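Putative isochorismatase (Streptomyces avermitilis, PDB 3KL2) is of unknown function but probably acts as a hydrolase of the isochorismatase family, a group of cysteine hydrolases. Local coordinates at residues 28-33 with 63-68; 36-41 with 157-162; 163-168 with 200-205; 180-185 with 212-217. All coordinates share one frame; numbering follows the deposited sequence.

Interaction 1: 28-33 with 63-68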
loop_
_atom_site.group_PDB
_atom_site.type_symbol
_atom_site.label_atom_id
_atom_site.label_comp_id
_atom_site.label_asym_id
_atom_site.label_seq_id
_atom_site.Cartn_x
_atom_site.Cartn_y
_atom_site.Cartn_z
ATOM N N ILE A 28 10.219 -18.590 -3.749
ATOM C CA ILE A 28 11.575 -18.173 -3.454
ATOM C C ILE A 28 11.619 -16.798 -4.098
ATOM O O ILE A 28 11.152 -16.645 -5.204
ATOM C CB ILE A 28 12.632 -19.152 -4.053
ATOM C CG1 ILE A 28 12.367 -20.609 -3.604
ATOM C CG2 ILE A 28 14.050 -18.740 -3.660
ATOM C CD1 ILE A 28 12.600 -20.875 -2.084
ATOM N N VAL A 29 12.090 -15.786 -3.390
ATOM C CA VAL A 29 12.160 -14.432 -3.917
ATOM C C VAL A 29 13.619 -13.979 -3.827
ATOM O O VAL A 29 14.173 -13.898 -2.729
ATOM C CB VAL A 29 11.246 -13.490 -3.128
ATOM C CG1 VAL A 29 11.264 -12.132 -3.734
ATOM C CG2 VAL A 29 9.773 -14.086 -3.046
ATOM N N LEU A 30 14.225 -13.725 -4.992
ATOM C CA LEU A 30 15.653 -13.425 -5.143
ATOM C C LEU A 30 15.893 -11.952 -5.463
ATOM O O LEU A 30 15.560 -11.484 -6.551
ATOM C CB LEU A 30 16.226 -14.254 -6.289
ATOM C CG LEU A 30 16.082 -15.766 -6.085
ATOM C CD1 LEU A 30 16.686 -16.527 -7.307
ATOM C CD2 LEU A 30 16.723 -16.213 -4.716
ATOM N N ILE A 31 16.478 -11.222 -4.522
ATOM C CA ILE A 31 16.516 -9.785 -4.631
ATOM C C ILE A 31 17.859 -9.390 -5.177
ATOM O O ILE A 31 18.884 -9.614 -4.528
ATOM C CB ILE A 31 16.312 -9.077 -3.289
ATOM C CG1 ILE A 31 14.963 -9.459 -2.680
ATOM C CG2 ILE A 31 16.389 -7.543 -3.476
ATOM C CD1 ILE A 31 14.668 -8.811 -1.312
ATOM N N GLU A 32 17.831 -8.777 -6.356
ATOM C CA GLU A 32 18.991 -8.138 -6.949
ATOM C C GLU A 32 20.228 -9.016 -7.174
ATOM O O GLU A 32 21.373 -8.553 -7.025
ATOM C CB GLU A 32 19.339 -6.897 -6.136
ATOM C CG GLU A 32 18.393 -5.743 -6.509
ATOM C CD GLU A 32 18.078 -4.837 -5.367
ATOM O OE1 GLU A 32 16.928 -4.354 -5.355
ATOM O OE2 GLU A 32 18.962 -4.643 -4.489
ATOM N N TYR A 33 20.021 -10.258 -7.610
ATOM C CA TYR A 33 21.158 -11.031 -8.022
ATOM C C TYR A 33 21.611 -10.594 -9.409
ATOM O O TYR A 33 21.558 -11.387 -10.341
ATOM C CB TYR A 33 20.837 -12.493 -8.009
ATOM C CG TYR A 33 20.749 -13.121 -6.639
ATOM C CD1 TYR A 33 21.798 -13.848 -6.106
ATOM C CD2 TYR A 33 19.587 -13.008 -5.892
ATOM C CE1 TYR A 33 21.678 -14.475 -4.846
ATOM C CE2 TYR A 33 19.475 -13.593 -4.647
ATOM C CZ TYR A 33 20.513 -14.338 -4.143
ATOM O OH TYR A 33 20.324 -14.910 -2.916
ATOM N N ALA A 63 22.020 -23.725 -5.039
ATOM C CA ALA A 63 21.553 -24.977 -4.480
ATOM C C ALA A 63 20.106 -24.889 -3.949
ATOM O O ALA A 63 19.397 -25.905 -3.896
ATOM C CB ALA A 63 22.492 -25.442 -3.386
ATOM N N VAL A 64 19.654 -23.706 -3.548
ATOM C CA VAL A 64 18.310 -23.591 -3.002
ATOM C C VAL A 64 17.320 -23.453 -4.155
ATOM O O VAL A 64 16.191 -23.962 -4.099
ATOM C CB VAL A 64 18.145 -22.407 -2.023
ATOM C CG1 VAL A 64 16.679 -22.256 -1.640
ATOM C CG2 VAL A 64 18.991 -22.587 -0.759
ATOM N N VAL A 65 17.753 -22.765 -5.205
ATOM C CA VAL A 65 16.938 -22.633 -6.393
ATOM C C VAL A 65 16.724 -24.016 -7.016
ATOM O O VAL A 65 15.578 -24.463 -7.202
ATOM C CB VAL A 65 17.587 -21.652 -7.389
ATOM C CG1 VAL A 65 17.029 -21.851 -8.776
ATOM C CG2 VAL A 65 17.400 -20.200 -6.910
ATOM N N ASP A 66 17.825 -24.702 -7.321
ATOM C CA ASP A 66 17.763 -26.083 -7.847
ATOM C C ASP A 66 16.751 -26.938 -7.072
ATOM O O ASP A 66 15.854 -27.534 -7.675
ATOM C CB ASP A 66 19.139 -26.752 -7.836
ATOM C CG ASP A 66 20.089 -26.200 -8.905
ATOM O OD1 ASP A 66 19.675 -25.358 -9.739
ATOM O OD2 ASP A 66 21.277 -26.625 -8.908
ATOM N N ALA A 67 16.858 -26.970 -5.748
ATOM C CA ALA A 67 15.918 -27.763 -4.953
ATOM C C ALA A 67 14.484 -27.244 -5.086
ATOM O O ALA A 67 13.533 -28.018 -5.065
ATOM C CB ALA A 67 16.328 -27.816 -3.511
ATOM N N ALA A 68 14.343 -25.941 -5.227
ATOM C CA ALA A 68 13.034 -25.303 -5.349
ATOM C C ALA A 68 12.345 -25.799 -6.617
ATOM O O ALA A 68 11.233 -26.311 -6.547
ATOM C CB ALA A 68 13.170 -23.796 -5.354
#

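Interaction 2: 36-41 with 157-162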
loop_
_atom_site.group_PDB
_atom_site.type_symbol
_atom_site.label_atom_id
_atom_site.label_comp_id
_atom_site.label_asym_id
_atom_site.label_seq_id
_atom_site.Cartn_x
_atom_site.Cartn_y
_atom_site.Cartn_z
ATOM N N GLU A 36 25.804 -6.147 -11.224
ATOM C CA GLU A 36 26.278 -4.958 -10.513
ATOM C C GLU A 36 26.793 -5.265 -9.094
ATOM O O GLU A 36 27.701 -4.578 -8.605
ATOM C CB GLU A 36 25.208 -3.865 -10.485
ATOM C CG GLU A 36 25.804 -2.478 -10.542
ATOM C CD GLU A 36 26.156 -2.074 -11.954
ATOM O OE1 GLU A 36 25.233 -1.561 -12.634
ATOM O OE2 GLU A 36 27.344 -2.243 -12.373
ATOM N N PHE A 37 26.250 -6.323 -8.483
ATOM C CA PHE A 37 26.649 -6.793 -7.148
ATOM C C PHE A 37 27.483 -8.064 -7.196
ATOM O O PHE A 37 28.490 -8.183 -6.493
ATOM C CB PHE A 37 25.388 -7.144 -6.309
ATOM C CG PHE A 37 24.706 -5.978 -5.659
ATOM C CD1 PHE A 37 25.412 -5.049 -4.914
ATOM C CD2 PHE A 37 23.334 -5.873 -5.697
ATOM C CE1 PHE A 37 24.748 -3.963 -4.261
ATOM C CE2 PHE A 37 22.655 -4.808 -5.052
ATOM C CZ PHE A 37 23.355 -3.865 -4.346
ATOM N N THR A 38 27.055 -9.037 -7.998
ATOM C CA THR A 38 27.582 -10.403 -7.938
ATOM C C THR A 38 28.921 -10.641 -8.617
ATOM O O THR A 38 29.610 -11.595 -8.278
ATOM C CB THR A 38 26.626 -11.362 -8.663
ATOM O OG1 THR A 38 26.412 -10.840 -9.976
ATOM C CG2 THR A 38 25.296 -11.491 -7.916
ATOM N N SER A 39 29.291 -9.801 -9.582
ATOM C CA SER A 39 30.355 -10.174 -10.533
ATOM C C SER A 39 31.447 -9.123 -10.667
ATOM O O SER A 39 31.176 -7.923 -10.580
ATOM C CB SER A 39 29.728 -10.390 -11.916
ATOM O OG SER A 39 28.494 -11.098 -11.841
ATOM N N ASP A 40 32.673 -9.587 -10.923
ATOM C CA ASP A 40 33.843 -8.722 -11.092
ATOM C C ASP A 40 33.569 -7.635 -12.125
ATOM O O ASP A 40 33.127 -7.941 -13.227
ATOM C CB ASP A 40 35.084 -9.541 -11.518
ATOM C CG ASP A 40 35.803 -10.238 -10.320
ATOM O OD1 ASP A 40 35.518 -9.912 -9.144
ATOM O OD2 ASP A 40 36.676 -11.114 -10.559
ATOM N N GLY A 41 33.809 -6.378 -11.744
ATOM C CA GLY A 41 33.635 -5.222 -12.626
ATOM C C GLY A 41 32.287 -4.549 -12.434
ATOM O O GLY A 41 32.071 -3.427 -12.901
ATOM N N GLY A 157 16.239 -14.147 -0.285
ATOM C CA GLY A 157 17.656 -14.129 -0.456
ATOM C C GLY A 157 18.032 -12.912 -1.272
ATOM O O GLY A 157 17.157 -12.316 -1.920
ATOM N N GLY A 158 19.334 -12.554 -1.215
ATOM C CA GLY A 158 19.940 -11.575 -2.082
ATOM C C GLY A 158 20.625 -10.441 -1.356
ATOM O O GLY A 158 21.248 -10.625 -0.305
ATOM N N PHE A 159 20.483 -9.252 -1.930
ATOM C CA PHE A 159 21.262 -8.086 -1.540
ATOM C C PHE A 159 20.303 -6.923 -1.288
ATOM O O PHE A 159 19.185 -6.901 -1.853
ATOM C CB PHE A 159 22.136 -7.641 -2.708
ATOM C CG PHE A 159 23.150 -8.651 -3.176
ATOM C CD1 PHE A 159 24.465 -8.578 -2.731
ATOM C CD2 PHE A 159 22.814 -9.608 -4.108
ATOM C CE1 PHE A 159 25.421 -9.439 -3.196
ATOM C CE2 PHE A 159 23.745 -10.469 -4.589
ATOM C CZ PHE A 159 25.069 -10.399 -4.124
ATOM N N LEU A 160 20.654 -5.979 -0.415
ATOM C CA LEU A 160 21.647 -6.118 0.629
ATOM C C LEU A 160 20.985 -6.561 1.907
ATOM O O LEU A 160 19.920 -6.035 2.260
ATOM C CB LEU A 160 22.300 -4.787 0.917
ATOM C CG LEU A 160 23.127 -4.209 -0.221
ATOM C CD1 LEU A 160 23.275 -2.686 -0.038
ATOM C CD2 LEU A 160 24.450 -4.930 -0.313
ATOM N N THR A 161 21.666 -7.449 2.642
ATOM C CA THR A 161 21.214 -7.926 3.939
ATOM C C THR A 161 20.493 -6.890 4.799
ATOM O O THR A 161 19.410 -7.177 5.272
ATOM C CB THR A 161 22.377 -8.354 4.775
ATOM O OG1 THR A 161 23.107 -9.359 4.081
ATOM C CG2 THR A 161 21.882 -8.879 6.126
ATOM N N ASN A 162 21.104 -5.716 5.032
ATOM C CA ASN A 162 20.483 -4.723 5.921
ATOM C C ASN A 162 19.718 -3.635 5.200
ATOM O O ASN A 162 19.195 -2.732 5.845
ATOM C CB ASN A 162 21.494 -4.094 6.911
ATOM C CG ASN A 162 22.664 -3.449 6.206
ATOM O OD1 ASN A 162 23.183 -3.984 5.227
ATOM N ND2 ASN A 162 23.044 -2.277 6.660
#

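Interaction 3: 163-168 with 200-205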
loop_
_atom_site.group_PDB
_atom_site.type_symbol
_atom_site.label_atom_id
_atom_site.label_comp_id
_atom_site.label_asym_id
_atom_site.label_seq_id
_atom_site.Cartn_x
_atom_site.Cartn_y
_atom_site.Cartn_z
ATOM N N CYS A 163 19.617 -3.726 3.880
ATOM C CA CYS A 163 18.930 -2.723 3.122
ATOM C C CYS A 163 17.659 -3.316 2.494
ATOM O O CYS A 163 16.682 -3.539 3.199
ATOM C CB CYS A 163 19.885 -2.102 2.119
ATOM S SG CYS A 163 19.222 -0.575 1.420
ATOM N N CYS A 164 17.719 -3.629 1.203
ATOM C CA CYS A 164 16.616 -4.189 0.426
ATOM C C CYS A 164 16.096 -5.524 0.978
ATOM O O CYS A 164 14.898 -5.771 0.950
ATOM C CB CYS A 164 17.072 -4.369 -1.037
ATOM S SG CYS A 164 18.041 -2.930 -1.694
ATOM N N VAL A 165 16.979 -6.389 1.479
ATOM C CA VAL A 165 16.507 -7.649 2.016
ATOM C C VAL A 165 15.737 -7.373 3.305
ATOM O O VAL A 165 14.606 -7.833 3.499
ATOM C CB VAL A 165 17.636 -8.682 2.279
ATOM C CG1 VAL A 165 17.090 -9.817 3.096
ATOM C CG2 VAL A 165 18.242 -9.197 0.964
ATOM N N GLU A 166 16.317 -6.554 4.163
ATOM C CA GLU A 166 15.621 -6.248 5.386
ATOM C C GLU A 166 14.309 -5.486 5.137
ATOM O O GLU A 166 13.326 -5.722 5.830
ATOM C CB GLU A 166 16.518 -5.511 6.341
ATOM C CG GLU A 166 16.133 -5.754 7.776
ATOM C CD GLU A 166 17.015 -5.027 8.765
ATOM O OE1 GLU A 166 18.217 -5.271 8.740
ATOM O OE2 GLU A 166 16.495 -4.231 9.570
ATOM N N SER A 167 14.290 -4.578 4.157
ATOM C CA SER A 167 13.074 -3.801 3.905
ATOM C C SER A 167 11.920 -4.679 3.410
ATOM O O SER A 167 10.778 -4.521 3.846
ATOM C CB SER A 167 13.318 -2.720 2.910
ATOM O OG SER A 167 14.072 -1.726 3.502
ATOM N N THR A 168 12.249 -5.601 2.512
ATOM C CA THR A 168 11.315 -6.550 2.013
ATOM C C THR A 168 10.791 -7.510 3.086
ATOM O O THR A 168 9.652 -7.892 3.056
ATOM C CB THR A 168 11.987 -7.339 0.912
ATOM O OG1 THR A 168 12.404 -6.429 -0.121
ATOM C CG2 THR A 168 11.026 -8.456 0.343
ATOM N N TYR A 200 19.971 -9.609 15.188
ATOM C CA TYR A 200 19.087 -8.716 15.910
ATOM C C TYR A 200 17.731 -8.509 15.192
ATOM O O TYR A 200 16.688 -8.727 15.801
ATOM C CB TYR A 200 19.759 -7.352 16.068
ATOM C CG TYR A 200 21.080 -7.319 16.858
ATOM C CD1 TYR A 200 21.529 -8.432 17.593
ATOM C CD2 TYR A 200 21.847 -6.140 16.907
ATOM C CE1 TYR A 200 22.700 -8.391 18.320
ATOM C CE2 TYR A 200 23.017 -6.082 17.652
ATOM C CZ TYR A 200 23.451 -7.219 18.358
ATOM O OH TYR A 200 24.629 -7.195 19.108
ATOM N N ASP A 201 17.765 -8.096 13.918
ATOM C CA ASP A 201 16.577 -7.690 13.153
ATOM C C ASP A 201 15.794 -8.877 12.545
ATOM O O ASP A 201 14.577 -8.974 12.690
ATOM C CB ASP A 201 16.985 -6.753 12.005
ATOM C CG ASP A 201 17.532 -5.399 12.483
ATOM O OD1 ASP A 201 17.242 -4.984 13.608
ATOM O OD2 ASP A 201 18.247 -4.732 11.696
ATOM N N PHE A 202 16.495 -9.787 11.879
ATOM C CA PHE A 202 15.837 -10.870 11.195
ATOM C C PHE A 202 14.841 -11.681 12.037
ATOM O O PHE A 202 13.815 -12.051 11.487
ATOM C CB PHE A 202 16.826 -11.821 10.537
ATOM C CG PHE A 202 17.361 -11.348 9.202
ATOM C CD1 PHE A 202 17.797 -12.276 8.259
ATOM C CD2 PHE A 202 17.486 -10.013 8.901
ATOM C CE1 PHE A 202 18.314 -11.863 7.047
ATOM C CE2 PHE A 202 18.008 -9.610 7.686
ATOM C CZ PHE A 202 18.406 -10.529 6.765
ATOM N N PRO A 203 15.127 -11.971 13.321
ATOM C CA PRO A 203 14.167 -12.775 14.119
ATOM C C PRO A 203 12.872 -12.072 14.567
ATOM O O PRO A 203 11.912 -12.739 14.965
ATOM C CB PRO A 203 14.980 -13.199 15.365
ATOM C CG PRO A 203 16.438 -13.073 14.941
ATOM C CD PRO A 203 16.455 -11.912 13.973
ATOM N N MET A 204 12.867 -10.742 14.506
ATOM C CA MET A 204 11.679 -9.950 14.789
ATOM C C MET A 204 10.682 -10.010 13.619
ATOM O O MET A 204 9.505 -9.756 13.810
ATOM C CB MET A 204 12.050 -8.472 15.002
ATOM C CG MET A 204 12.870 -8.066 16.277
ATOM S SD MET A 204 13.208 -6.256 16.212
ATOM C CE MET A 204 13.448 -5.969 17.971
ATOM N N PHE A 205 11.154 -10.262 12.406
ATOM C CA PHE A 205 10.305 -10.135 11.224
ATOM C C PHE A 205 10.276 -11.398 10.400
ATOM O O PHE A 205 9.604 -11.429 9.378
ATOM C CB PHE A 205 10.783 -8.974 10.353
ATOM C CG PHE A 205 10.668 -7.638 11.023
ATOM C CD1 PHE A 205 9.436 -7.014 11.140
ATOM C CD2 PHE A 205 11.774 -7.020 11.583
ATOM C CE1 PHE A 205 9.301 -5.762 11.792
ATOM C CE2 PHE A 205 11.656 -5.755 12.207
ATOM C CZ PHE A 205 10.407 -5.135 12.310
#

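Interaction 4: 180-185 with 212-217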
loop_
_atom_site.group_PDB
_atom_site.type_symbol
_atom_site.label_atom_id
_atom_site.label_comp_id
_atom_site.label_asym_id
_atom_site.label_seq_id
_atom_site.Cartn_x
_atom_site.Cartn_y
_atom_site.Cartn_z
ATOM N N ILE A 180 10.642 -16.268 5.419
ATOM C CA ILE A 180 11.816 -17.044 5.798
ATOM C C ILE A 180 13.000 -16.320 5.156
ATOM O O ILE A 180 12.968 -16.045 3.955
ATOM C CB ILE A 180 11.734 -18.464 5.244
ATOM C CG1 ILE A 180 10.661 -19.261 5.969
ATOM C CG2 ILE A 180 13.062 -19.193 5.368
ATOM C CD1 ILE A 180 10.276 -20.507 5.205
ATOM N N THR A 181 13.995 -15.949 5.964
ATOM C CA THR A 181 15.234 -15.352 5.450
ATOM C C THR A 181 16.316 -16.402 5.429
ATOM O O THR A 181 16.486 -17.121 6.395
ATOM C CB THR A 181 15.729 -14.153 6.286
ATOM O OG1 THR A 181 15.767 -14.509 7.673
ATOM C CG2 THR A 181 14.794 -12.946 6.085
ATOM N N LEU A 182 17.018 -16.472 4.307
ATOM C CA LEU A 182 18.092 -17.383 4.081
ATOM C C LEU A 182 19.371 -16.720 4.579
ATOM O O LEU A 182 19.997 -15.896 3.854
ATOM C CB LEU A 182 18.215 -17.717 2.598
ATOM C CG LEU A 182 17.139 -18.622 1.960
ATOM C CD1 LEU A 182 17.162 -18.503 0.462
ATOM C CD2 LEU A 182 17.347 -20.071 2.365
ATOM N N THR A 183 19.753 -17.080 5.808
ATOM C CA THR A 183 20.868 -16.423 6.513
ATOM C C THR A 183 22.191 -16.544 5.770
ATOM O O THR A 183 22.990 -15.618 5.824
ATOM C CB THR A 183 21.041 -16.972 7.953
ATOM O OG1 THR A 183 21.267 -18.399 7.910
ATOM C CG2 THR A 183 19.774 -16.662 8.792
ATOM N N ASP A 184 22.407 -17.653 5.056
ATOM C CA ASP A 184 23.614 -17.826 4.236
ATOM C C ASP A 184 23.380 -17.629 2.725
ATOM O O ASP A 184 24.165 -18.142 1.931
ATOM C CB ASP A 184 24.334 -19.183 4.511
ATOM C CG ASP A 184 23.449 -20.396 4.241
ATOM O OD1 ASP A 184 22.279 -20.172 3.902
ATOM O OD2 ASP A 184 23.895 -21.569 4.386
ATOM N N CYS A 185 22.336 -16.897 2.323
ATOM C CA CYS A 185 22.146 -16.502 0.899
ATOM C C CYS A 185 21.910 -15.013 0.771
ATOM O O CYS A 185 21.206 -14.550 -0.111
ATOM C CB CYS A 185 20.984 -17.243 0.270
ATOM S SG CYS A 185 21.163 -18.989 0.202
ATOM N N ALA A 212 20.697 -25.124 3.784
ATOM C CA ALA A 212 20.524 -26.561 4.043
ATOM C C ALA A 212 19.177 -26.901 4.707
ATOM O O ALA A 212 18.546 -27.881 4.331
ATOM C CB ALA A 212 21.711 -27.117 4.890
ATOM N N ASP A 213 18.763 -26.112 5.695
ATOM C CA ASP A 213 17.476 -26.314 6.372
ATOM C C ASP A 213 16.298 -26.198 5.385
ATOM O O ASP A 213 15.335 -26.999 5.421
ATOM C CB ASP A 213 17.267 -25.252 7.465
ATOM C CG ASP A 213 18.132 -25.482 8.719
ATOM O OD1 ASP A 213 18.612 -26.621 8.942
ATOM O OD2 ASP A 213 18.301 -24.491 9.490
ATOM N N VAL A 214 16.373 -25.175 4.532
ATOM C CA VAL A 214 15.336 -24.902 3.544
ATOM C C VAL A 214 15.256 -26.025 2.533
ATOM O O VAL A 214 14.172 -26.540 2.260
ATOM C CB VAL A 214 15.613 -23.611 2.766
ATOM C CG1 VAL A 214 14.657 -23.506 1.603
ATOM C CG2 VAL A 214 15.487 -22.429 3.679
ATOM N N ILE A 215 16.410 -26.388 1.976
ATOM C CA ILE A 215 16.511 -27.510 1.035
ATOM C C ILE A 215 15.869 -28.778 1.637
ATOM O O ILE A 215 15.010 -29.398 1.018
ATOM C CB ILE A 215 17.967 -27.741 0.611
ATOM C CG1 ILE A 215 18.431 -26.589 -0.290
ATOM C CG2 ILE A 215 18.124 -29.064 -0.125
ATOM C CD1 ILE A 215 19.950 -26.533 -0.487
ATOM N N ALA A 216 16.236 -29.125 2.864
ATOM C CA ALA A 216 15.654 -30.301 3.504
ATOM C C ALA A 216 14.121 -30.179 3.646
ATOM O O ALA A 216 13.393 -31.135 3.374
ATOM C CB ALA A 216 16.332 -30.589 4.870
ATOM N N ALA A 217 13.631 -29.005 4.040
ATOM C CA ALA A 217 12.190 -28.769 4.083
ATOM C C ALA A 217 11.540 -28.962 2.699
ATOM O O ALA A 217 10.469 -29.558 2.608
ATOM C CB ALA A 217 11.892 -27.396 4.616
#

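Interaction 1: 28-33 with 63-68
The contact lies in a beta-alpha-beta crossover of the parallel-sheet fold: strand 26-31 offers Ile28 and Leu30 to Val64, Val65 and Ala68 of helix 57-71, and the chain then returns as the neighbouring parallel strand 75-78. The local axes of strand 28-31 and helix 63-68 come within 10.4 Å and run roughly antiparallel, with 148° between their N-to-C directions. The backbones are nearest at Ile28 and Ala68, whose CA atoms are 7.5 Å apart.

Ile28 makes the most extensive contact. Its CG1 stands anti to its own carbonyl carbon (chi1 -54°) and comes to 3.7 Å from Ala68 CB. A bent second torsion (chi2 -68°) then turns CD1 toward Val64, 4.3 Å from its CG1. Two residues on, Leu30 extends its CD1 branch to 3.8 Å from Val65 CG2, and these two side chains pass at a slant to one another. Ala68 is held in the helix by its N, which bonds Val64 O at 2.9 Å.

Ile75 of strand 75-78 also touches Ile28, Leu30 and Ala68, so the strands and the helix share one apolar core, while Val64 also packs on Val214 of helix 211-218. With no hydrogen bond across the two segments and all five touching residues buried, their cohesion rests on van der Waals contact and the exclusion of water, and the small alanine methyl is consistent with the close approach at that end.

Interaction 2: 36-41 with 157-162
The rings of Phe37 and Phe159 form an offset stack, with centroids 4.8 Å apart and planes only 10° from parallel. Phe37 CB sits over the centre of one Phe159 face, 3.8 Å from the ring centroid and 7° off its normal. In return Phe159 CB lies over a face of the Phe37 ring, 4.0 Å from that centroid. The side chains slide past each other in opposite directions, and each CB makes a CH-pi contact with the other ring. Phe159 CG, anti to its carbonyl carbon (chi1 -62°), carries its ring to Phe37 CB. Obliquely to the rings come two aliphatic groups: Thr38 CG2 reaches Phe159 CE2 at 3.8 Å, and Leu160 CD2 approaches Phe37 CE1 at 4.1 Å. Phe106 meets Phe37 edge-to-face, and Val48 and Met52 of helix 45-55 pack on Phe159.

With an alanine in place of Phe159 the stack is gone, and Phe37 CB and Thr38 CG2 would probably face a gap.

A cis peptide bond precedes Leu160. Thr38 OG1 is hydrogen-bonded to Ser39 OG at 2.8 Å and to Gln34 O, leaving its methyl for Phe159. The contact is thus dispersion and CH-pi packing between the short helix 35-38 and strand 153-159 with the chain just after it.

Interaction 3: 163-168 with 200-205
Helices 164-168 and 200-205 run side by side in nearly the same direction, their axes 10.7 Å apart at 25°, with Glu166 and Phe202 nearest at 7.4 Å between CA atoms. The second helix is weakly bonded and kinked: the regular helical bonds are missing at Pro203 and Met204, although Met204 N bonds Asp201 O at 3.1 Å.

Glu166 covers the most surface and faces Asp201. Its CG stands anti to the backbone N (chi1 -152°) and the chain continues extended, bringing the two carboxylates together with planes 62° apart. Glu166 OE2 is 2.8 Å from Asp201 OD2, and Glu166 OE1 is 3.0 Å from the same atom, acceptors facing each other without a hydrogen bond. Arg170 NH2 forms a salt bridge with Glu166 OE2 and a weak, long ion pair with Asp201 OD1. From the second subunit, Arg170 NH2 adds a long, weak ion pair to Glu166 OE2, and Asn162 ND2 bonds Asp201 OD1. A leucine in place of Glu166 would probably leave Arg170 without its main carboxylate mate. Beside this pair, Val165 CG1 packs on Phe202 CZ at 4.0 Å.

Arg170 of the second subunit also hydrogen-bonds to Ser167 OG, and Glu166 packs on that subunit's Glu166: the contact lies at a subunit interface. Within the chain, helix 164-174 follows strand 153-159 and rests through Cys164 and Thr168 on Ile31 of strand 26-31, while Phe202 and Phe205 of helix 191-205 pack on its Met169.

Interaction 4: 180-185 with 212-217
Leu182 O accepts the backbone N of Cys185 at 3.0 Å, closing the type I beta turn that runs from Leu182 to Cys185 and turns strand 178-187 through a corner. At the first residue of the turn and two residues earlier, Leu182 and Ile180 meet Val214 of helix 211-218. Leu182 CD2 lies 3.3 Å from Val214 CG2, tighter than usual for two methyls; at 2.30 Å resolution part of that shortness may be placement error. The same CD2 is 4.0 Å from Val214 CB, and the two side chains cross at about a right angle. In Val214 the CG1 branch is anti to the backbone N (chi1 170°), leaving CG2 beside that N as the branch turned to the strand. Ile180 CG2 approaches Val214 CG2 more loosely, at 4.4 Å.

Polar bonds surround this patch: Asp184 OD2 to Ser211 OG joins the turn to the start of the helix, while Thr183 OG1 to Met209 O joins it to the neighbouring strand 207-209. Buried between strand and helix, a single valine CG2 thus takes both strand contacts, by dispersion alone, whereas hydrogen bonding at the turn also links the corner to the helix start.

How the interactions relate
All four contacts belong to one alpha/beta fold built on a parallel sheet in which strands 26-31, 153-159 and 178-187 are consecutive neighbours. Interactions 1 and 4 are closest, with centres about 10 Å apart, and helices 57-71 and 211-218 touch where Val64 meets Val214. Interactions 1 and 2 lie about 14 Å apart between centres and join through probable backbone hydrogen bonds between Ile31 and both Gly157 and Phe159; their segments alternate along the chain, as do those of interactions 3 and 4. Interaction 2 passes directly into interaction 3, strand 153-159 leading to helix 164-174. Together they tie the central strands to surrounding helices, with interaction 3 also lying at a subunit interface.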